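Local coordinates for protein WipB (Legionella pneumophila, PDB 5NNY) that acts as a translocated Ser/Thr phosphatase, represented here by its phosphatase domain, and targets the host lysosomal nutrient-sensing machinery, at residues Leu11-Leu16 / Val103-Ile108. Numbering follows the deposited sequence.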
ATOM      1  N   LEU A  11       1.365   4.401  -7.233  1.00 20.43           N
ATOM      2  CA  LEU A  11       2.605   3.948  -7.854  1.00 21.07           C
ATOM      3  C   LEU A  11       2.409   2.817  -8.848  1.00 18.40           C
ATOM      4  O   LEU A  11       3.288   2.604  -9.700  1.00 19.90           O
ATOM      5  CB  LEU A  11       3.597   3.498  -6.777  1.00 19.68           C
ATOM      6  CG  LEU A  11       4.080   4.628  -5.867  1.00 16.72           C
ATOM      7  CD1 LEU A  11       4.711   4.051  -4.615  1.00 24.56           C
ATOM      8  CD2 LEU A  11       5.075   5.512  -6.629  1.00 18.25           C
ATOM      9  N   HIS A  12       1.304   2.077  -8.739  1.00 18.58           N
ATOM     10  CA  HIS A  12       1.071   0.874  -9.549  1.00 18.85           C
ATOM     11  C   HIS A  12       2.269  -0.076  -9.496  1.00 18.24           C
ATOM     12  O   HIS A  12       2.689  -0.651 -10.504  1.00 17.49           O
ATOM     13  CB  HIS A  12       0.717   1.254 -10.982  1.00 25.41           C
ATOM     14  CG  HIS A  12      -0.479   2.150 -11.056  1.00 22.79           C
ATOM     15  ND1 HIS A  12      -1.707   1.770 -10.563  1.00 22.62           N
ATOM     16  CD2 HIS A  12      -0.624   3.417 -11.503  1.00 26.82           C
ATOM     17  CE1 HIS A  12      -2.567   2.763 -10.724  1.00 32.61           C
ATOM     18  NE2 HIS A  12      -1.932   3.776 -11.285  1.00 26.07           N
ATOM     19  N   ALA A  13       2.830  -0.220  -8.301  1.00 18.21           N
ATOM     20  CA  ALA A  13       3.939  -1.137  -8.028  1.00 21.15           C
ATOM     21  C   ALA A  13       5.166  -0.849  -8.884  1.00 21.61           C
ATOM     22  O   ALA A  13       5.952  -1.750  -9.173  1.00 20.60           O
ATOM     23  CB  ALA A  13       3.499  -2.596  -8.206  1.00 19.27           C
ATOM     24  N   ASN A  14       5.357   0.403  -9.292  1.00 17.10           N
ATOM     25  CA  ASN A  14       6.501   0.776 -10.122  1.00 18.32           C
ATOM     26  C   ASN A  14       7.633   1.143  -9.172  1.00 19.93           C
ATOM     27  O   ASN A  14       7.656   2.243  -8.610  1.00 16.23           O
ATOM     28  CB  ASN A  14       6.128   1.919 -11.063  1.00 20.90           C
ATOM     29  CG  ASN A  14       7.268   2.322 -12.012  1.00 20.24           C
ATOM     30  OD1 ASN A  14       8.439   2.068 -11.747  1.00 18.80           O
ATOM     31  ND2 ASN A  14       6.910   2.975 -13.112  1.00 23.12           N
ATOM     32  N   ALA A  15       8.582   0.213  -8.984  1.00 19.20           N
ATOM     33  CA  ALA A  15       9.626   0.431  -7.992  1.00 20.56           C
ATOM     34  C   ALA A  15      10.596   1.517  -8.433  1.00 14.97           C
ATOM     35  O   ALA A  15      11.172   2.206  -7.586  1.00 16.36           O
ATOM     36  CB  ALA A  15      10.358  -0.889  -7.700  1.00 18.51           C
ATOM     37  N   LEU A  16      10.782   1.703  -9.742  1.00 15.97           N
ATOM     38  CA  LEU A  16      11.684   2.746 -10.227  1.00 19.40           C
ATOM     39  C   LEU A  16      11.074   4.122 -10.029  1.00 18.41           C
ATOM     40  O   LEU A  16      11.767   5.071  -9.645  1.00 19.60           O
ATOM     41  CB  LEU A  16      12.011   2.549 -11.711  1.00 14.93           C
ATOM     42  CG  LEU A  16      12.885   3.612 -12.402  1.00 18.34           C
ATOM     43  CD1 LEU A  16      14.275   3.832 -11.735  1.00 15.15           C
ATOM     44  CD2 LEU A  16      13.058   3.264 -13.879  1.00 20.83           C
ATOM     45  N   VAL A 103       6.555  -4.551 -12.025  1.00 24.31           N
ATOM     46  CA  VAL A 103       7.281  -5.762 -12.427  1.00 16.75           C
ATOM     47  C   VAL A 103       7.154  -6.866 -11.378  1.00 17.75           C
ATOM     48  O   VAL A 103       6.854  -8.021 -11.710  1.00 23.31           O
ATOM     49  CB  VAL A 103       8.757  -5.440 -12.721  1.00 25.98           C
ATOM     50  CG1 VAL A 103       9.516  -6.724 -12.956  1.00 24.50           C
ATOM     51  CG2 VAL A 103       8.868  -4.551 -13.926  1.00 18.45           C
ATOM     52  N   ILE A 104       7.490  -6.566 -10.123  1.00 16.86           N
ATOM     53  CA  ILE A 104       7.454  -7.589  -9.077  1.00 14.48           C
ATOM     54  C   ILE A 104       7.435  -6.913  -7.719  1.00 20.32           C
ATOM     55  O   ILE A 104       8.197  -5.973  -7.467  1.00 17.91           O
ATOM     56  CB  ILE A 104       8.639  -8.585  -9.201  1.00 16.29           C
ATOM     57  CG1 ILE A 104       8.428  -9.800  -8.278  1.00 21.07           C
ATOM     58  CG2 ILE A 104       9.992  -7.902  -8.982  1.00 16.98           C
ATOM     59  CD1 ILE A 104       9.380 -10.967  -8.597  1.00 19.67           C
ATOM     60  N   ASP A 105       6.564  -7.410  -6.835  1.00 17.51           N
ATOM     61  CA  ASP A 105       6.376  -6.762  -5.536  1.00 17.63           C
ATOM     62  C   ASP A 105       7.612  -6.833  -4.661  1.00 20.09           C
ATOM     63  O   ASP A 105       7.760  -6.004  -3.760  1.00 20.09           O
ATOM     64  CB  ASP A 105       5.198  -7.372  -4.782  1.00 14.96           C
ATOM     65  CG  ASP A 105       3.866  -6.834  -5.265  1.00 15.39           C
ATOM     66  OD1 ASP A 105       3.872  -5.747  -5.892  1.00 17.75           O
ATOM     67  OD2 ASP A 105       2.828  -7.528  -5.047  1.00 25.45           O
ATOM     68  N   TYR A 106       8.496  -7.804  -4.903  1.00 15.08           N
ATOM     69  CA  TYR A 106       9.733  -7.894  -4.134  1.00 14.49           C
ATOM     70  C   TYR A 106      10.499  -6.579  -4.141  1.00 15.60           C
ATOM     71  O   TYR A 106      11.116  -6.215  -3.138  1.00 18.22           O
ATOM     72  CB  TYR A 106      10.620  -9.004  -4.706  1.00 16.64           C
ATOM     73  CG  TYR A 106      11.799  -9.346  -3.829  1.00 20.01           C
ATOM     74  CD1 TYR A 106      11.629 -10.124  -2.698  1.00 20.91           C
ATOM     75  CD2 TYR A 106      13.088  -8.866  -4.128  1.00 18.29           C
ATOM     76  CE1 TYR A 106      12.709 -10.436  -1.883  1.00 20.73           C
ATOM     77  CE2 TYR A 106      14.179  -9.177  -3.313  1.00 22.02           C
ATOM     78  CZ  TYR A 106      13.975  -9.966  -2.201  1.00 18.98           C
ATOM     79  OH  TYR A 106      15.027 -10.292  -1.388  1.00 23.64           O
ATOM     80  N   PHE A 107      10.481  -5.856  -5.271  1.00 13.40           N
ATOM     81  CA  PHE A 107      11.314  -4.662  -5.408  1.00 17.26           C
ATOM     82  C   PHE A 107      10.892  -3.578  -4.426  1.00 16.73           C
ATOM     83  O   PHE A 107      11.729  -3.001  -3.721  1.00 18.08           O
ATOM     84  CB  PHE A 107      11.259  -4.135  -6.842  1.00 19.29           C
ATOM     85  CG  PHE A 107      11.977  -5.009  -7.861  1.00 18.01           C
ATOM     86  CD1 PHE A 107      12.970  -5.913  -7.478  1.00 22.64           C
ATOM     87  CD2 PHE A 107      11.694  -4.858  -9.206  1.00 17.33           C
ATOM     88  CE1 PHE A 107      13.643  -6.680  -8.434  1.00 19.65           C
ATOM     89  CE2 PHE A 107      12.368  -5.604 -10.173  1.00 18.11           C
ATOM     90  CZ  PHE A 107      13.353  -6.522  -9.784  1.00 16.40           C
ATOM     91  N   ILE A 108       9.588  -3.306  -4.346  1.00 18.31           N
ATOM     92  CA  ILE A 108       9.103  -2.260  -3.453  1.00 16.59           C
ATOM     93  C   ILE A 108       9.136  -2.743  -2.012  1.00 16.27           C
ATOM     94  O   ILE A 108       9.361  -1.954  -1.092  1.00 17.76           O
ATOM     95  CB  ILE A 108       7.702  -1.782  -3.896  1.00 29.87           C
ATOM     96  CG1 ILE A 108       7.870  -0.820  -5.080  1.00 30.31           C
ATOM     97  CG2 ILE A 108       6.927  -1.115  -2.752  1.00 21.87           C
ATOM     98  CD1 ILE A 108       6.666  -0.046  -5.487  1.00 23.63           C
TER
HETATM   99  O   HOH W   1       7.900  -3.628  -9.170  1.00 15.80           O
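A15, in the first turn of helix 15-24, sets its methyl into the notch between F107 and I108 on helix 105-117. Its CB lies 3.5 Å from F107 CB and 3.6 Å from I108 CG1, and the CA atoms of A15 and I108 come within 5.3 Å, a spacing that the small side chain permits. I108 is the residue most buried by the opposing segment: with CG1 anti to its own carbonyl carbon (chi1 -79°) and the chain extended beyond it, CD1 lies against the backbone of A13, 3.8 Å from A13 C. The F107 ring leans away from the contact after its CB has touched; A15 CB approaches it obliquely, while I104 CG2 sits over the ring centre, 3.4 Å above the plane. The A13 methyl itself meets D105 OD1 at 3.9 Å, a carboxylate oxygen also hydrogen-bonded to S160 OG, while D105 OD2 accepts a hydrogen bond from V99 N. A water bridges the backbones, donating to A13 O (2.7 Å) and accepting from I104 N. The bend that presents A13 is a type I' turn from L11 to N14, closed by N14 N to L11 O, after which N14 OD1 caps L17 N. The contact thus joins two helix starts that follow loops after the parallel strands 6-8 and 90-93, neighbours in the mixed sheet of this calcineurin-like phosphoesterase fold.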